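Local coordinates for protein octaprenyl-diphosphate synthase (Bacteroides thetaiotaomicron, PDB 3RMG) that probably works as a magnesium-dependent prenyltransferase of the FPP/GGPP synthase family, which builds polyprenyl diphosphates by head-to-tail condensation of isoprenoid units, at residues His71-Ala82 with Leu118-Thr129; Ile212-Phe220 with Ile284-Glu292. One frame throughout, in Å; residues are numbered along the deposited sequence. Where two conformers were deposited one is given.

Interaction 1. Residues His71-Ala82 with Leu118-Thr129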
loop_
_atom_site.group_PDB
_atom_site.type_symbol
_atom_site.label_atom_id
_atom_site.label_comp_id
_atom_site.label_asym_id
_atom_site.label_seq_id
_atom_site.Cartn_x
_atom_site.Cartn_y
_atom_site.Cartn_z
ATOM N N HIS A 71 -0.911 -4.561 -18.468
ATOM C CA HIS A 71 -0.347 -4.293 -17.130
ATOM C C HIS A 71 -1.037 -3.093 -16.465
ATOM O O HIS A 71 -1.360 -3.126 -15.274
ATOM C CB HIS A 71 1.175 -4.121 -17.161
ATOM C CG HIS A 71 1.918 -5.417 -17.255
ATOM N ND1 HIS A 71 1.863 -6.376 -16.264
ATOM C CD2 HIS A 71 2.716 -5.925 -18.230
ATOM C CE1 HIS A 71 2.598 -7.417 -16.625
ATOM N NE2 HIS A 71 3.129 -7.165 -17.808
ATOM N N ALA A 72 -1.292 -2.046 -17.242
ATOM C CA ALA A 72 -2.080 -0.922 -16.740
ATOM C C ALA A 72 -3.396 -1.406 -16.136
ATOM O O ALA A 72 -3.725 -1.088 -14.996
ATOM C CB ALA A 72 -2.344 0.072 -17.835
ATOM N N ALA A 73 -4.137 -2.192 -16.902
ATOM C CA ALA A 73 -5.443 -2.656 -16.467
ATOM C C ALA A 73 -5.345 -3.489 -15.191
ATOM O O ALA A 73 -6.117 -3.301 -14.254
ATOM C CB ALA A 73 -6.129 -3.438 -17.585
ATOM N N VAL A 74 -4.394 -4.415 -15.162
ATOM C CA VAL A 74 -4.119 -5.173 -13.951
ATOM C C VAL A 74 -3.747 -4.236 -12.791
ATOM O O VAL A 74 -4.309 -4.311 -11.687
ATOM C CB VAL A 74 -2.994 -6.183 -14.194
ATOM C CG1 VAL A 74 -2.625 -6.935 -12.898
ATOM C CG2 VAL A 74 -3.426 -7.157 -15.282
ATOM N N SER A 75 -2.814 -3.335 -13.047
ATOM C CA SER A 75 -2.382 -2.430 -11.996
ATOM C C SER A 75 -3.569 -1.722 -11.368
ATOM O O SER A 75 -3.736 -1.755 -10.154
ATOM C CB SER A 75 -1.411 -1.394 -12.534
ATOM O OG SER A 75 -1.071 -0.487 -11.507
ATOM N N LEU A 76 -4.390 -1.077 -12.197
ATOM C CA LEU A 76 -5.494 -0.278 -11.687
ATOM C C LEU A 76 -6.551 -1.150 -11.033
ATOM O O LEU A 76 -7.113 -0.787 -10.013
ATOM C CB LEU A 76 -6.094 0.599 -12.785
ATOM C CG LEU A 76 -5.244 1.826 -13.176
ATOM C CD1 LEU A 76 -5.791 2.495 -14.406
ATOM C CD2 LEU A 76 -5.134 2.838 -12.031
ATOM N N GLU A 77 -6.789 -2.328 -11.590
ATOM C CA GLU A 77 -7.721 -3.258 -10.970
ATOM C C GLU A 77 -7.215 -3.758 -9.605
ATOM O O GLU A 77 -7.992 -3.934 -8.668
ATOM C CB GLU A 77 -8.010 -4.423 -11.917
ATOM C CG GLU A 77 -9.265 -5.207 -11.569
ATOM C CD GLU A 77 -10.544 -4.443 -11.879
ATOM O OE1 GLU A 77 -10.457 -3.321 -12.419
ATOM O OE2 GLU A 77 -11.640 -4.965 -11.581
ATOM N N LEU A 78 -5.915 -3.982 -9.487
ATOM C CA LEU A 78 -5.338 -4.351 -8.199
ATOM C C LEU A 78 -5.467 -3.219 -7.172
ATOM O O LEU A 78 -5.764 -3.461 -5.991
ATOM C CB LEU A 78 -3.866 -4.744 -8.364
ATOM C CG LEU A 78 -3.641 -6.025 -9.166
ATOM C CD1 LEU A 78 -2.162 -6.300 -9.369
ATOM C CD2 LEU A 78 -4.334 -7.181 -8.482
ATOM N N LEU A 79 -5.225 -1.988 -7.615
ATOM C CA LEU A 79 -5.336 -0.829 -6.724
ATOM C C LEU A 79 -6.754 -0.718 -6.157
ATOM O O LEU A 79 -6.949 -0.489 -4.960
ATOM C CB LEU A 79 -4.955 0.459 -7.468
ATOM C CG LEU A 79 -5.175 1.791 -6.751
ATOM C CD1 LEU A 79 -4.453 1.792 -5.428
ATOM C CD2 LEU A 79 -4.675 2.934 -7.613
ATOM N N HIS A 80 -7.740 -0.885 -7.034
ATOM C CA HIS A 80 -9.137 -0.855 -6.647
ATOM C C HIS A 80 -9.447 -1.980 -5.661
ATOM O O HIS A 80 -10.030 -1.759 -4.598
ATOM C CB HIS A 80 -10.002 -1.011 -7.886
ATOM C CG HIS A 80 -11.459 -1.172 -7.590
ATOM N ND1 HIS A 80 -12.172 -0.261 -6.840
ATOM C CD2 HIS A 80 -12.344 -2.125 -7.968
ATOM C CE1 HIS A 80 -13.433 -0.647 -6.766
ATOM N NE2 HIS A 80 -13.564 -1.775 -7.441
ATOM N N THR A 81 -9.044 -3.194 -6.011
ATOM C CA THR A 81 -9.277 -4.324 -5.133
ATOM C C THR A 81 -8.669 -4.090 -3.766
ATOM O O THR A 81 -9.298 -4.380 -2.748
ATOM C CB THR A 81 -8.697 -5.628 -5.697
ATOM O OG1 THR A 81 -8.965 -5.707 -7.104
ATOM C CG2 THR A 81 -9.319 -6.819 -4.990
ATOM N N ALA A 82 -7.444 -3.571 -3.735
ATOM C CA ALA A 82 -6.777 -3.352 -2.458
ATOM C C ALA A 82 -7.529 -2.368 -1.556
ATOM O O ALA A 82 -7.589 -2.553 -0.347
ATOM C CB ALA A 82 -5.332 -2.900 -2.666
ATOM N N LEU A 118 -1.608 -6.760 -2.457
ATOM C CA LEU A 118 -2.327 -6.346 -3.665
ATOM C C LEU A 118 -1.845 -4.976 -4.123
ATOM O O LEU A 118 -1.598 -4.753 -5.308
ATOM C CB LEU A 118 -3.831 -6.328 -3.421
ATOM C CG LEU A 118 -4.441 -7.718 -3.233
ATOM C CD1 LEU A 118 -5.781 -7.646 -2.515
ATOM C CD2 LEU A 118 -4.589 -8.410 -4.573
ATOM N N LEU A 119 -1.676 -4.073 -3.165
ATOM C CA LEU A 119 -1.236 -2.702 -3.427
ATOM C C LEU A 119 0.192 -2.620 -3.969
ATOM O O LEU A 119 0.512 -1.779 -4.816
ATOM C CB LEU A 119 -1.340 -1.913 -2.132
ATOM C CG LEU A 119 -1.526 -0.407 -2.149
ATOM C CD1 LEU A 119 -2.847 -0.051 -2.807
ATOM C CD2 LEU A 119 -1.515 0.069 -0.712
ATOM N N ALA A 120 1.066 -3.483 -3.468
ATOM C CA ALA A 120 2.426 -3.543 -3.994
ATOM C C ALA A 120 2.398 -4.222 -5.357
ATOM O O ALA A 120 3.000 -3.750 -6.321
ATOM C CB ALA A 120 3.340 -4.301 -3.034
ATOM N N THR A 121 1.696 -5.342 -5.441
ATOM C CA THR A 121 1.579 -6.016 -6.726
ATOM C C THR A 121 1.044 -5.000 -7.749
ATOM O O THR A 121 1.592 -4.867 -8.858
ATOM C CB THR A 121 0.710 -7.264 -6.640
ATOM O OG1 THR A 121 1.241 -8.130 -5.625
ATOM C CG2 THR A 121 0.704 -8.003 -7.978
ATOM N N SER A 122 0.019 -4.242 -7.360
ATOM C CA SER A 122 -0.491 -3.180 -8.227
ATOM C C SER A 122 0.648 -2.324 -8.774
ATOM O O SER A 122 0.683 -2.021 -9.972
ATOM C CB SER A 122 -1.504 -2.306 -7.486
ATOM O OG SER A 122 -2.671 -3.045 -7.175
ATOM N N LEU A 123 1.590 -1.950 -7.907
ATOM C CA LEU A 123 2.729 -1.108 -8.322
ATOM C C LEU A 123 3.722 -1.787 -9.272
ATOM O O LEU A 123 4.272 -1.151 -10.193
ATOM C CB LEU A 123 3.461 -0.571 -7.087
ATOM N N VAL A 124 3.973 -3.074 -9.029
ATOM C CA VAL A 124 4.811 -3.885 -9.906
ATOM C C VAL A 124 4.249 -3.857 -11.322
ATOM O O VAL A 124 4.968 -3.577 -12.294
ATOM C CB VAL A 124 4.867 -5.357 -9.435
ATOM C CG1 VAL A 124 5.727 -6.203 -10.395
ATOM C CG2 VAL A 124 5.382 -5.438 -8.011
ATOM N N HIS A 125 2.952 -4.127 -11.447
ATOM C CA HIS A 125 2.346 -4.115 -12.778
ATOM C C HIS A 125 2.507 -2.747 -13.442
ATOM O O HIS A 125 2.853 -2.653 -14.617
ATOM C CB HIS A 125 0.900 -4.579 -12.722
ATOM C CG HIS A 125 0.759 -6.068 -12.600
ATOM N ND1 HIS A 125 0.948 -6.924 -13.666
ATOM C CD2 HIS A 125 0.456 -6.852 -11.537
ATOM C CE1 HIS A 125 0.752 -8.169 -13.267
ATOM N NE2 HIS A 125 0.454 -8.152 -11.979
ATOM N N ALA A 126 2.307 -1.675 -12.689
ATOM C CA ALA A 126 2.493 -0.361 -13.287
ATOM C C ALA A 126 3.905 -0.227 -13.864
ATOM O O ALA A 126 4.101 0.320 -14.947
ATOM C CB ALA A 126 2.206 0.732 -12.271
ATOM N N GLU A 127 4.894 -0.736 -13.141
ATOM C CA GLU A 127 6.278 -0.626 -13.589
ATOM C C GLU A 127 6.509 -1.513 -14.816
ATOM O O GLU A 127 7.105 -1.092 -15.820
ATOM C CB GLU A 127 7.223 -0.970 -12.437
ATOM C CG GLU A 127 8.691 -0.844 -12.778
ATOM C CD GLU A 127 9.189 -2.053 -13.546
ATOM O OE1 GLU A 127 8.742 -3.192 -13.213
ATOM O OE2 GLU A 127 10.014 -1.848 -14.467
ATOM N N GLN A 128 5.983 -2.729 -14.765
ATOM C CA GLN A 128 6.004 -3.606 -15.944
ATOM C C GLN A 128 5.381 -3.022 -17.225
ATOM O O GLN A 128 5.589 -3.590 -18.307
ATOM C CB GLN A 128 5.368 -4.952 -15.634
ATOM C CG GLN A 128 6.134 -5.795 -14.620
ATOM C CD GLN A 128 5.505 -7.156 -14.451
ATOM O OE1 GLN A 128 4.654 -7.356 -13.581
ATOM N NE2 GLN A 128 5.890 -8.098 -15.314
ATOM N N THR A 129 4.635 -1.908 -17.129
ATOM C CA THR A 129 4.213 -1.190 -18.348
ATOM C C THR A 129 5.389 -0.501 -19.027
ATOM O O THR A 129 5.278 -0.009 -20.160
ATOM C CB THR A 129 3.173 -0.060 -18.086
ATOM O OG1 THR A 129 3.830 1.085 -17.517
ATOM C CG2 THR A 129 2.035 -0.526 -17.183
#
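H71 and H125 meet rim to rim between two antiparallel helices, 67-90 and 102-128, of the all-helical isoprenoid synthase fold. The axes of the local segments approach to 7.7 Å at 162°, a close fit made by knobs-into-holes packing. The two imidazoles share a hydrogen bond, ND1 of H71 to ND1 of H125 at 2.8 Å, with either ring the possible donor. Each nitrogen lies at the other ring's edge, near its plane, and the planes differ by 33°. Since one ND1 must accept, simultaneous protonation of both rings would probably be disfavoured.

An aliphatic carbon covers a face of each imidazole. Q128 CB stands 3.7 Å from the centroid of the H71 ring, directly above it. V74 CG1, set anti to its own backbone N (chi1 176°), comes 3.3 Å from the centroid of the H125 ring, a tight CH-pi contact. H125 is itself a knob among H71, V74, S75 and L78, and L78 replies by entering the hole formed by L118, T121, S122 and H125. Further along, L79 CD1 touches L119 CD1 at 3.6 Å, and A82 CB rests against L118 and L119. At the middle, S75 OG donates to S122 O over 2.8 Å, arriving above the carbonyl plane, on the face opposite that used by A126 N.

Helix 132-154 and helix 174-188 pack behind 71-82, whereas 118-129 looks outward to the dimer interface: L119 packs on L119 of the second subunit, and E127 forms a salt bridge with R136 of that subunit. At T129, OG1 bonds to A126 O and N131 N, while CG2 lies 3.7 Å from H71 CB.

Interaction 2. Residues Ile212-Phe220 with Ile284-Glu292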
loop_
_atom_site.group_PDB
_atom_site.type_symbol
_atom_site.label_atom_id
_atom_site.label_comp_id
_atom_site.label_asym_id
_atom_site.label_seq_id
_atom_site.Cartn_x
_atom_site.Cartn_y
_atom_site.Cartn_z
ATOM N N ILE A 212 -23.406 7.154 -9.731
ATOM C CA ILE A 212 -24.764 7.604 -9.483
ATOM C C ILE A 212 -25.745 6.441 -9.632
ATOM O O ILE A 212 -26.664 6.290 -8.823
ATOM C CB ILE A 212 -25.156 8.737 -10.434
ATOM C CG1 ILE A 212 -24.407 10.023 -10.074
ATOM C CG2 ILE A 212 -26.632 8.998 -10.363
ATOM C CD1 ILE A 212 -24.606 11.152 -11.123
ATOM N N LYS A 213 -25.546 5.617 -10.660
ATOM C CA LYS A 213 -26.339 4.398 -10.815
ATOM C C LYS A 213 -26.328 3.561 -9.541
ATOM O O LYS A 213 -27.373 3.137 -9.063
ATOM C CB LYS A 213 -25.822 3.553 -11.979
ATOM C CG LYS A 213 -26.534 3.805 -13.293
ATOM C CD LYS A 213 -27.813 2.979 -13.407
ATOM C CE LYS A 213 -28.960 3.611 -12.632
ATOM N NZ LYS A 213 -30.277 2.995 -12.975
ATOM N N ASP A 214 -25.139 3.313 -9.007
ATOM C CA ASP A 214 -24.996 2.546 -7.784
ATOM C C ASP A 214 -25.691 3.185 -6.591
ATOM O O ASP A 214 -26.259 2.482 -5.763
ATOM C CB ASP A 214 -23.520 2.350 -7.444
ATOM C CG ASP A 214 -23.031 0.964 -7.774
ATOM O OD1 ASP A 214 -23.843 0.151 -8.269
ATOM O OD2 ASP A 214 -21.840 0.684 -7.526
ATOM N N ASP A 215 -25.616 4.507 -6.483
ATOM C CA ASP A 215 -26.232 5.214 -5.363
ATOM C C ASP A 215 -27.753 5.036 -5.380
ATOM O O ASP A 215 -28.386 4.929 -4.333
ATOM C CB ASP A 215 -25.875 6.701 -5.399
ATOM C CG ASP A 215 -24.430 6.966 -5.030
ATOM O OD1 ASP A 215 -23.725 6.019 -4.615
ATOM O OD2 ASP A 215 -23.997 8.130 -5.151
ATOM N N ILE A 216 -28.333 5.007 -6.572
ATOM C CA ILE A 216 -29.760 4.786 -6.720
ATOM C C ILE A 216 -30.168 3.399 -6.215
ATOM O O ILE A 216 -31.141 3.256 -5.481
ATOM C CB ILE A 216 -30.189 4.964 -8.176
ATOM C CG1 ILE A 216 -30.303 6.456 -8.509
ATOM C CG2 ILE A 216 -31.508 4.244 -8.434
ATOM C CD1 ILE A 216 -30.334 6.758 -9.993
ATOM N N PHE A 217 -29.411 2.379 -6.597
ATOM C CA PHE A 217 -29.679 1.024 -6.130
ATOM C C PHE A 217 -29.932 0.957 -4.629
ATOM O O PHE A 217 -30.766 0.179 -4.175
ATOM C CB PHE A 217 -28.528 0.081 -6.487
ATOM C CG PHE A 217 -28.402 -0.190 -7.957
ATOM C CD1 PHE A 217 -27.182 -0.560 -8.504
ATOM C CD2 PHE A 217 -29.501 -0.066 -8.794
ATOM C CE1 PHE A 217 -27.059 -0.812 -9.857
ATOM C CE2 PHE A 217 -29.388 -0.313 -10.148
ATOM C CZ PHE A 217 -28.162 -0.690 -10.681
ATOM N N ASP A 218 -29.214 1.764 -3.856
ATOM C CA ASP A 218 -29.330 1.714 -2.397
ATOM C C ASP A 218 -30.733 2.055 -1.880
ATOM O O ASP A 218 -31.109 1.681 -0.771
ATOM C CB ASP A 218 -28.314 2.642 -1.752
ATOM C CG ASP A 218 -28.064 2.302 -0.308
ATOM O OD1 ASP A 218 -28.162 3.210 0.543
ATOM O OD2 ASP A 218 -27.773 1.121 -0.025
ATOM N N TYR A 219 -31.504 2.772 -2.687
ATOM C CA TYR A 219 -32.871 3.123 -2.323
ATOM C C TYR A 219 -33.864 1.988 -2.639
ATOM O O TYR A 219 -35.067 2.229 -2.749
ATOM C CB TYR A 219 -33.287 4.409 -3.049
ATOM C CG TYR A 219 -32.458 5.625 -2.682
ATOM C CD1 TYR A 219 -33.018 6.676 -1.970
ATOM C CD2 TYR A 219 -31.120 5.723 -3.046
ATOM C CE1 TYR A 219 -32.274 7.790 -1.632
ATOM C CE2 TYR A 219 -30.364 6.833 -2.705
ATOM C CZ TYR A 219 -30.948 7.867 -1.996
ATOM O OH TYR A 219 -30.220 8.990 -1.650
ATOM N N PHE A 220 -33.356 0.762 -2.782
ATOM C CA PHE A 220 -34.182 -0.395 -3.162
ATOM C C PHE A 220 -33.692 -1.707 -2.546
ATOM O O PHE A 220 -32.503 -1.878 -2.271
ATOM C CB PHE A 220 -34.249 -0.540 -4.683
ATOM C CG PHE A 220 -34.905 0.617 -5.376
ATOM C CD1 PHE A 220 -36.226 0.547 -5.767
ATOM C CD2 PHE A 220 -34.198 1.775 -5.642
ATOM C CE1 PHE A 220 -36.833 1.610 -6.410
ATOM C CE2 PHE A 220 -34.796 2.840 -6.283
ATOM C CZ PHE A 220 -36.114 2.759 -6.667
ATOM N N ILE A 284 -35.323 10.066 -7.298
ATOM C CA ILE A 284 -34.845 9.121 -8.295
ATOM C C ILE A 284 -34.917 9.701 -9.709
ATOM O O ILE A 284 -33.910 9.767 -10.405
ATOM C CB ILE A 284 -35.625 7.801 -8.245
ATOM C CG1 ILE A 284 -35.671 7.263 -6.812
ATOM C CG2 ILE A 284 -35.004 6.784 -9.191
ATOM C CD1 ILE A 284 -34.313 7.018 -6.201
ATOM N N GLU A 285 -36.106 10.124 -10.127
ATOM C CA GLU A 285 -36.285 10.677 -11.464
ATOM C C GLU A 285 -35.203 11.704 -11.768
ATOM O O GLU A 285 -34.763 11.840 -12.909
ATOM C CB GLU A 285 -37.671 11.318 -11.612
ATOM C CG GLU A 285 -38.840 10.353 -11.412
ATOM C CD GLU A 285 -38.971 9.869 -9.970
ATOM O OE1 GLU A 285 -38.806 10.690 -9.039
ATOM O OE2 GLU A 285 -39.244 8.667 -9.768
ATOM N N TYR A 286 -34.771 12.421 -10.742
ATOM C CA TYR A 286 -33.777 13.466 -10.922
ATOM C C TYR A 286 -32.354 12.921 -11.036
ATOM O O TYR A 286 -31.529 13.461 -11.776
ATOM C CB TYR A 286 -33.845 14.455 -9.775
ATOM C CG TYR A 286 -32.703 15.443 -9.769
ATOM C CD1 TYR A 286 -32.672 16.515 -10.665
ATOM C CD2 TYR A 286 -31.649 15.306 -8.870
ATOM C CE1 TYR A 286 -31.617 17.430 -10.654
ATOM C CE2 TYR A 286 -30.596 16.212 -8.850
ATOM C CZ TYR A 286 -30.587 17.267 -9.741
ATOM O OH TYR A 286 -29.542 18.164 -9.701
ATOM N N ALA A 287 -32.067 11.865 -10.281
ATOM C CA ALA A 287 -30.772 11.226 -10.332
ATOM C C ALA A 287 -30.616 10.595 -11.717
ATOM O O ALA A 287 -29.572 10.740 -12.357
ATOM C CB ALA A 287 -30.655 10.185 -9.238
ATOM N N CYS A 288 -31.674 9.923 -12.173
ATOM C CA CYS A 288 -31.765 9.406 -13.539
ATOM C C CYS A 288 -31.625 10.484 -14.629
ATOM O O CYS A 288 -31.016 10.238 -15.672
ATOM C CB CYS A 288 -33.066 8.620 -13.739
ATOM S SG CYS A 288 -32.991 6.915 -13.144
ATOM N N ARG A 289 -32.189 11.668 -14.403
ATOM C CA ARG A 289 -32.027 12.755 -15.369
ATOM C C ARG A 289 -30.571 13.241 -15.430
ATOM O O ARG A 289 -30.070 13.600 -16.484
ATOM C CB ARG A 289 -32.980 13.913 -15.070
ATOM C CG ARG A 289 -34.199 13.953 -15.981
ATOM C CD ARG A 289 -35.448 14.405 -15.250
ATOM N NE ARG A 289 -35.227 15.590 -14.422
ATOM C CZ ARG A 289 -35.891 15.835 -13.294
ATOM N NH1 ARG A 289 -36.800 14.969 -12.863
ATOM N NH2 ARG A 289 -35.640 16.934 -12.588
ATOM N N THR A 290 -29.902 13.243 -14.290
ATOM C CA THR A 290 -28.515 13.656 -14.216
ATOM C C THR A 290 -27.600 12.659 -14.952
ATOM O O THR A 290 -26.736 13.053 -15.753
ATOM C CB THR A 290 -28.102 13.816 -12.753
ATOM O OG1 THR A 290 -28.890 14.861 -12.170
ATOM C CG2 THR A 290 -26.626 14.168 -12.623
ATOM N N ILE A 291 -27.804 11.372 -14.678
ATOM C CA ILE A 291 -27.115 10.314 -15.403
ATOM C C ILE A 291 -27.221 10.540 -16.913
ATOM O O ILE A 291 -26.232 10.427 -17.640
ATOM C CB ILE A 291 -27.681 8.928 -15.028
ATOM C CG1 ILE A 291 -27.244 8.546 -13.616
ATOM C CG2 ILE A 291 -27.223 7.854 -16.010
ATOM C CD1 ILE A 291 -27.906 7.285 -13.105
ATOM N N GLU A 292 -28.424 10.869 -17.374
ATOM C CA GLU A 292 -28.698 11.106 -18.789
ATOM C C GLU A 292 -27.859 12.274 -19.312
ATOM O O GLU A 292 -27.351 12.238 -20.426
ATOM C CB GLU A 292 -30.187 11.430 -18.964
ATOM C CG GLU A 292 -30.860 10.759 -20.139
ATOM C CD GLU A 292 -30.627 9.269 -20.152
ATOM O OE1 GLU A 292 -30.501 8.683 -19.056
ATOM O OE2 GLU A 292 -30.564 8.688 -21.257
#
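I212 and I291 lie alongside one another, pointing opposite ways, and their branches mesh closely: CG2 of I212, anti to its backbone N, presses to 3.3 Å from I291 CG1, tighter than usual for carbons. One turn on, I216 enters as a knob among I284, A287, C288 and I291. Its CD1 reaches A287 CB at 3.5 Å and meets I291 CD1 tip to tip at 4.0 Å. T290 crosses I212 at about a right angle, CG2 against CD1 at 3.9 Å, while its OG1 donates to Y286 O. A glycine in place of T290 is likely to open a gap beside I212 CD1 and leave Y286 O with one donor, the backbone N-H, instead of two. In the type I turn F217-F220, Y219 CG and F220 CE2, their rings set obliquely, each lie 4.2 Å from I284 CD1.

These apolar contacts back a DDxxD sequence, D214 to D218, which matches the second aspartate-rich motif of the family and as in relatives probably serves magnesium binding; I216 is its inward-facing spacer. Around the antiparallel pair, Y166 and F167 of helix 163-172 cover I212, P241 of helix 240-249 meets Y219 and I284, and Y219 OH bonds to T239 and A242.

Both contacts are antiparallel helix pairs serving one catalytic scaffold from opposite sides of the chain's centre. Their centres lie about 30 Å apart, and they do not touch. Interaction 1 packs helix 67-90, which further along carries the family's first aspartate-rich motif, against the dimer-forming helix 102-128; interaction 2 backs the second motif from within the subunit. In this family the two motifs face each other across the active site and bind diphosphate through magnesium, so the two contacts lie behind segments that flank it. The nearest atoms, H80 CE1 and D214 OD2, are 8.5 Å apart, and neither residue touches the partner segment of its own interaction.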